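Local coordinates for putative glycosyltransferase (GalT1) (Streptococcus parasanguinis FW213, PDB 5HEA), which probably transfers sugar from a nucleotide-sugar donor, this chain being the C-terminal piece of the protein, with a GT-A-type glycosyltransferase domain, at residues A[76-90]-A[169-183]. Residues are numbered along the deposited sequence; the frame is centred on the assembly and turned at random.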
loop_
_atom_site.group_PDB
_atom_site.type_symbol
_atom_site.label_atom_id
_atom_site.label_comp_id
_atom_site.label_asym_id
_atom_site.label_seq_id
_atom_site.Cartn_x
_atom_site.Cartn_y
_atom_site.Cartn_z
ATOM N N ARG A 76 -4.359 -24.535 10.343
ATOM C CA ARG A 76 -4.388 -25.467 11.473
ATOM C C ARG A 76 -5.336 -24.969 12.566
ATOM O O ARG A 76 -6.068 -25.753 13.161
ATOM C CB ARG A 76 -2.989 -25.684 12.050
ATOM C CG ARG A 76 -2.036 -26.387 11.097
ATOM C CD ARG A 76 -0.807 -26.896 11.835
ATOM N NE ARG A 76 0.157 -27.523 10.935
ATOM C CZ ARG A 76 1.244 -26.907 10.489
ATOM N NH1 ARG A 76 1.481 -25.669 10.875
ATOM N NH2 ARG A 76 2.088 -27.519 9.668
ATOM N N ASN A 77 -5.317 -23.664 12.830
ATOM C CA ASN A 77 -6.193 -23.092 13.855
ATOM C C ASN A 77 -7.673 -23.314 13.506
ATOM O O ASN A 77 -8.493 -23.552 14.388
ATOM C CB ASN A 77 -5.906 -21.594 14.064
ATOM C CG ASN A 77 -4.535 -21.329 14.686
ATOM O OD1 ASN A 77 -3.967 -22.194 15.355
ATOM N ND2 ASN A 77 -4.007 -20.115 14.483
ATOM N N ALA A 78 -8.001 -23.255 12.216
ATOM C CA ALA A 78 -9.364 -23.530 11.760
ATOM C C ALA A 78 -9.704 -24.986 12.037
ATOM O O ALA A 78 -10.822 -25.313 12.444
ATOM C CB ALA A 78 -9.516 -23.221 10.253
ATOM N N GLY A 79 -8.727 -25.859 11.810
ATOM C CA GLY A 79 -8.895 -27.275 12.092
ATOM C C GLY A 79 -9.178 -27.529 13.568
ATOM O O GLY A 79 -10.078 -28.294 13.918
ATOM N N ILE A 80 -8.393 -26.898 14.435
ATOM C CA ILE A 80 -8.570 -27.041 15.890
ATOM C C ILE A 80 -9.966 -26.591 16.335
ATOM O O ILE A 80 -10.597 -27.205 17.208
ATOM C CB ILE A 80 -7.504 -26.235 16.653
ATOM C CG1 ILE A 80 -6.105 -26.777 16.332
ATOM C CG2 ILE A 80 -7.761 -26.277 18.175
ATOM C CD1 ILE A 80 -4.966 -25.919 16.880
ATOM N N THR A 81 -10.442 -25.520 15.710
ATOM C CA THR A 81 -11.744 -24.936 16.018
ATOM C C THR A 81 -12.883 -25.842 15.573
ATOM O O THR A 81 -13.867 -26.013 16.296
ATOM C CB THR A 81 -11.887 -23.556 15.329
ATOM O OG1 THR A 81 -10.901 -22.667 15.860
ATOM C CG2 THR A 81 -13.258 -22.969 15.563
ATOM N N TYR A 82 -12.741 -26.434 14.391
ATOM C CA TYR A 82 -13.775 -27.312 13.842
ATOM C C TYR A 82 -13.765 -28.726 14.473
ATOM O O TYR A 82 -14.773 -29.437 14.459
ATOM C CB TYR A 82 -13.649 -27.363 12.311
ATOM C CG TYR A 82 -14.667 -28.229 11.598
ATOM C CD1 TYR A 82 -15.810 -27.675 11.027
ATOM C CD2 TYR A 82 -14.478 -29.607 11.478
ATOM C CE1 TYR A 82 -16.743 -28.476 10.370
ATOM C CE2 TYR A 82 -15.403 -30.411 10.831
ATOM C CZ TYR A 82 -16.529 -29.844 10.276
ATOM O OH TYR A 82 -17.435 -30.656 9.630
ATOM N N ALA A 83 -12.633 -29.118 15.046
ATOM C CA ALA A 83 -12.464 -30.470 15.578
ATOM C C ALA A 83 -13.422 -30.796 16.719
ATOM O O ALA A 83 -13.547 -30.034 17.668
ATOM C CB ALA A 83 -11.026 -30.666 16.041
ATOM N N SER A 84 -14.088 -31.941 16.646
ATOM C CA SER A 84 -14.934 -32.343 17.765
ATOM C C SER A 84 -14.460 -33.631 18.440
ATOM O O SER A 84 -15.170 -34.195 19.269
ATOM C CB SER A 84 -16.401 -32.449 17.335
ATOM O OG SER A 84 -16.521 -33.140 16.109
ATOM N N GLY A 85 -13.256 -34.084 18.099
ATOM C CA GLY A 85 -12.719 -35.296 18.683
ATOM C C GLY A 85 -12.243 -35.131 20.117
ATOM O O GLY A 85 -12.032 -34.014 20.591
ATOM N N LYS A 86 -12.074 -36.255 20.811
ATOM C CA LYS A 86 -11.484 -36.248 22.141
ATOM C C LYS A 86 -9.971 -36.086 22.031
ATOM O O LYS A 86 -9.296 -35.685 22.989
ATOM C CB LYS A 86 -11.825 -37.543 22.893
ATOM C CG LYS A 86 -11.130 -37.653 24.253
ATOM C CD LYS A 86 -11.769 -38.690 25.154
ATOM C CE LYS A 86 -10.995 -38.823 26.462
ATOM N NZ LYS A 86 -11.699 -39.709 27.424
ATOM N N TYR A 87 -9.448 -36.411 20.851
ATOM C CA TYR A 87 -8.020 -36.296 20.567
ATOM C C TYR A 87 -7.813 -35.565 19.253
ATOM O O TYR A 87 -8.658 -35.624 18.358
ATOM C CB TYR A 87 -7.375 -37.676 20.482
ATOM C CG TYR A 87 -7.644 -38.521 21.702
ATOM C CD1 TYR A 87 -8.705 -39.422 21.718
ATOM C CD2 TYR A 87 -6.863 -38.396 22.848
ATOM C CE1 TYR A 87 -8.978 -40.192 22.829
ATOM C CE2 TYR A 87 -7.129 -39.168 23.978
ATOM C CZ TYR A 87 -8.188 -40.068 23.953
ATOM O OH TYR A 87 -8.477 -40.846 25.047
ATOM N N ILE A 88 -6.679 -34.886 19.144
ATOM C CA ILE A 88 -6.342 -34.137 17.933
ATOM C C ILE A 88 -4.970 -34.560 17.430
ATOM O O ILE A 88 -4.024 -34.710 18.205
ATOM C CB ILE A 88 -6.353 -32.605 18.192
ATOM C CG1 ILE A 88 -7.796 -32.103 18.349
ATOM C CG2 ILE A 88 -5.571 -31.853 17.075
ATOM C CD1 ILE A 88 -7.911 -30.615 18.595
ATOM N N THR A 89 -4.855 -34.761 16.126
ATOM C CA THR A 89 -3.560 -35.080 15.562
ATOM C C THR A 89 -3.418 -34.342 14.232
ATOM O O THR A 89 -4.422 -33.941 13.637
ATOM C CB THR A 89 -3.411 -36.603 15.404
ATOM O OG1 THR A 89 -2.031 -36.945 15.225
ATOM C CG2 THR A 89 -4.251 -37.102 14.226
ATOM N N PHE A 90 -2.181 -34.125 13.789
ATOM C CA PHE A 90 -1.927 -33.358 12.566
ATOM C C PHE A 90 -1.251 -34.261 11.540
ATOM O O PHE A 90 -0.395 -35.056 11.900
ATOM C CB PHE A 90 -1.019 -32.149 12.856
ATOM C CG PHE A 90 -1.629 -31.145 13.801
ATOM C CD1 PHE A 90 -2.512 -30.183 13.332
ATOM C CD2 PHE A 90 -1.333 -31.178 15.159
ATOM C CE1 PHE A 90 -3.093 -29.266 14.205
ATOM C CE2 PHE A 90 -1.907 -30.262 16.037
ATOM C CZ PHE A 90 -2.794 -29.315 15.559
ATOM N N PRO A 169 3.123 -33.161 13.084
ATOM C CA PRO A 169 2.592 -34.531 13.016
ATOM C C PRO A 169 3.319 -35.505 13.928
ATOM O O PRO A 169 4.245 -35.115 14.650
ATOM C CB PRO A 169 2.816 -34.926 11.545
ATOM C CG PRO A 169 2.836 -33.582 10.809
ATOM C CD PRO A 169 3.590 -32.691 11.765
ATOM N N THR A 170 2.888 -36.766 13.869
ATOM C CA THR A 170 3.431 -37.901 14.655
ATOM C C THR A 170 2.971 -37.907 16.106
ATOM O O THR A 170 3.443 -38.706 16.904
ATOM C CB THR A 170 5.002 -38.077 14.578
ATOM O OG1 THR A 170 5.655 -37.289 15.580
ATOM C CG2 THR A 170 5.558 -37.738 13.180
ATOM N N LYS A 171 2.031 -37.025 16.436
ATOM C CA LYS A 171 1.680 -36.763 17.816
ATOM C C LYS A 171 0.174 -36.765 17.993
ATOM O O LYS A 171 -0.558 -36.139 17.225
ATOM C CB LYS A 171 2.288 -35.417 18.252
ATOM C CG LYS A 171 3.819 -35.388 18.068
ATOM C CD LYS A 171 4.404 -34.004 18.180
ATOM C CE LYS A 171 5.893 -34.051 17.862
ATOM N NZ LYS A 171 6.175 -34.412 16.435
ATOM N N LEU A 172 -0.284 -37.495 19.003
ATOM C CA LEU A 172 -1.699 -37.543 19.359
ATOM C C LEU A 172 -1.910 -36.808 20.683
ATOM O O LEU A 172 -1.320 -37.179 21.700
ATOM C CB LEU A 172 -2.158 -38.999 19.470
ATOM C CG LEU A 172 -3.628 -39.253 19.801
ATOM C CD1 LEU A 172 -4.503 -38.816 18.634
ATOM C CD2 LEU A 172 -3.869 -40.724 20.155
ATOM N N PHE A 173 -2.744 -35.765 20.660
ATOM C CA PHE A 173 -2.968 -34.889 21.815
ATOM C C PHE A 173 -4.390 -35.017 22.365
ATOM O O PHE A 173 -5.344 -35.016 21.593
ATOM C CB PHE A 173 -2.801 -33.414 21.409
ATOM C CG PHE A 173 -1.459 -33.077 20.812
ATOM C CD1 PHE A 173 -0.375 -32.784 21.628
ATOM C CD2 PHE A 173 -1.288 -33.031 19.437
ATOM C CE1 PHE A 173 0.866 -32.472 21.083
ATOM C CE2 PHE A 173 -0.046 -32.712 18.876
ATOM C CZ PHE A 173 1.032 -32.436 19.703
ATOM N N LYS A 174 -4.537 -35.090 23.688
ATOM C CA LYS A 174 -5.840 -34.843 24.301
ATOM C C LYS A 174 -6.295 -33.470 23.864
ATOM O O LYS A 174 -5.510 -32.515 23.871
ATOM C CB LYS A 174 -5.771 -34.915 25.827
ATOM C CG LYS A 174 -5.774 -36.355 26.338
ATOM C CD LYS A 174 -5.841 -36.419 27.844
ATOM C CE LYS A 174 -5.700 -37.853 28.321
ATOM N NZ LYS A 174 -5.449 -37.933 29.796
ATOM N N ALA A 175 -7.551 -33.378 23.441
ATOM C CA ALA A 175 -8.053 -32.138 22.847
ATOM C C ALA A 175 -8.137 -31.016 23.879
ATOM O O ALA A 175 -8.002 -29.837 23.540
ATOM C CB ALA A 175 -9.399 -32.366 22.180
ATOM N N GLU A 176 -8.328 -31.383 25.144
ATOM C CA GLU A 176 -8.395 -30.386 26.215
ATOM C C GLU A 176 -7.089 -29.588 26.355
ATOM O O GLU A 176 -7.099 -28.471 26.860
ATOM C CB GLU A 176 -8.766 -31.040 27.552
ATOM C CG GLU A 176 -7.724 -32.027 28.069
ATOM C CD GLU A 176 -8.173 -32.766 29.317
ATOM O OE1 GLU A 176 -9.048 -32.239 30.043
ATOM O OE2 GLU A 176 -7.651 -33.875 29.571
ATOM N N LEU A 177 -5.975 -30.156 25.898
ATOM C CA LEU A 177 -4.689 -29.463 25.939
ATOM C C LEU A 177 -4.674 -28.154 25.119
ATOM O O LEU A 177 -3.863 -27.269 25.375
ATOM C CB LEU A 177 -3.578 -30.383 25.428
ATOM C CG LEU A 177 -2.828 -31.383 26.313
ATOM C CD1 LEU A 177 -3.390 -31.541 27.713
ATOM C CD2 LEU A 177 -2.728 -32.712 25.617
ATOM N N PHE A 178 -5.559 -28.029 24.137
ATOM C CA PHE A 178 -5.518 -26.871 23.237
ATOM C C PHE A 178 -6.154 -25.573 23.773
ATOM O O PHE A 178 -6.167 -24.552 23.071
ATOM C CB PHE A 178 -6.080 -27.229 21.850
ATOM C CG PHE A 178 -5.136 -28.055 21.020
ATOM C CD1 PHE A 178 -4.259 -27.450 20.134
ATOM C CD2 PHE A 178 -5.102 -29.433 21.157
ATOM C CE1 PHE A 178 -3.378 -28.203 19.383
ATOM C CE2 PHE A 178 -4.230 -30.199 20.407
ATOM C CZ PHE A 178 -3.362 -29.588 19.523
ATOM N N GLU A 179 -6.673 -25.605 24.999
ATOM C CA GLU A 179 -7.205 -24.383 25.616
ATOM C C GLU A 179 -6.170 -23.252 25.609
ATOM O O GLU A 179 -5.121 -23.344 26.263
ATOM C CB GLU A 179 -7.682 -24.636 27.052
ATOM C CG GLU A 179 -8.214 -23.361 27.728
ATOM C CD GLU A 179 -8.505 -23.517 29.221
ATOM O OE1 GLU A 179 -8.107 -24.540 29.824
ATOM O OE2 GLU A 179 -9.133 -22.599 29.791
ATOM N N GLY A 180 -6.461 -22.197 24.851
ATOM C CA GLY A 180 -5.594 -21.035 24.806
ATOM C C GLY A 180 -4.350 -21.210 23.956
ATOM O O GLY A 180 -3.503 -20.310 23.903
ATOM N N ILE A 181 -4.229 -22.360 23.296
ATOM C CA ILE A 181 -3.077 -22.618 22.439
ATOM C C ILE A 181 -3.462 -22.590 20.962
ATOM O O ILE A 181 -4.317 -23.368 20.524
ATOM C CB ILE A 181 -2.389 -23.975 22.791
ATOM C CG1 ILE A 181 -1.738 -23.899 24.181
ATOM C CG2 ILE A 181 -1.327 -24.298 21.759
ATOM C CD1 ILE A 181 -1.136 -25.221 24.670
ATOM N N ARG A 182 -2.831 -21.694 20.204
ATOM C CA ARG A 182 -3.039 -21.585 18.756
ATOM C C ARG A 182 -1.707 -21.342 18.080
ATOM O O ARG A 182 -0.775 -20.827 18.708
ATOM C CB ARG A 182 -4.013 -20.433 18.418
ATOM C CG ARG A 182 -5.469 -20.686 18.852
ATOM C CD ARG A 182 -6.043 -21.947 18.197
ATOM N NE ARG A 182 -7.454 -22.175 18.519
ATOM C CZ ARG A 182 -7.888 -22.848 19.585
ATOM N NH1 ARG A 182 -7.026 -23.360 20.464
ATOM N NH2 ARG A 182 -9.192 -23.006 19.779
ATOM N N PHE A 183 -1.610 -21.724 16.806
ATOM C CA PHE A 183 -0.425 -21.433 16.017
ATOM C C PHE A 183 -0.431 -19.934 15.698
ATOM O O PHE A 183 -1.478 -19.380 15.393
ATOM C CB PHE A 183 -0.417 -22.257 14.727
ATOM C CG PHE A 183 -0.298 -23.750 14.962
ATOM C CD1 PHE A 183 -1.422 -24.509 15.260
ATOM C CD2 PHE A 183 0.939 -24.379 14.915
ATOM C CE1 PHE A 183 -1.322 -25.888 15.500
ATOM C CE2 PHE A 183 1.050 -25.758 15.155
ATOM C CZ PHE A 183 -0.087 -26.504 15.444
HETATM O O HOH W 1 0.099 -34.610 15.296
#
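Phe183 lies against helix 72-82 and turns its ring edge toward the face of Phe90 on strand 87-90, an offset edge-to-face pair with centroids 5.5 Å apart and planes at 86°. Over one face of the Phe183 ring sits Arg76 CD, 3.9 Å from the centroid, a CH-pi contact; the extended Arg76 chain carries its guanidinium on to a salt bridge with Glu190. Asn77 grips the backbone of Phe183 twice: its OD1 takes the Phe183 N-H on a lone pair, and its ND2 gives an almost straight bond (173°) to Phe183 O, 2.8 Å away, which fixes the flip of the amide.

With CG anti to its carbonyl carbon (chi1 -63°), Phe90 holds its ring where Phe178 CZ and Phe173 CE2 meet the edge. Ile80 CD1 reaches Phe178 CD1 at 3.7 Å, while Ile88 packs its CB against Phe178 CE2. Ile80 CG2 lies over the centre of the Arg182 guanidinium, whose NH1 hydrogen-bonds Ile181 O.

Beside this aromatic cluster, strands 87-90 and 171-174 pair antiparallel through Ile88 N to Phe173 O (2.8 Å) and Phe173 N to Ile88 O (3.0 Å). Strand 87-90 also pairs in parallel with strand 7-13, linking it to 171-174 in the mixed sheet of a GT-A fold. Apolar contacts among the rings, Ile80 and Ile88 join helix 72-82 to this sheet, while the paired Asn77 bonds satisfy backbone polar groups at their margin.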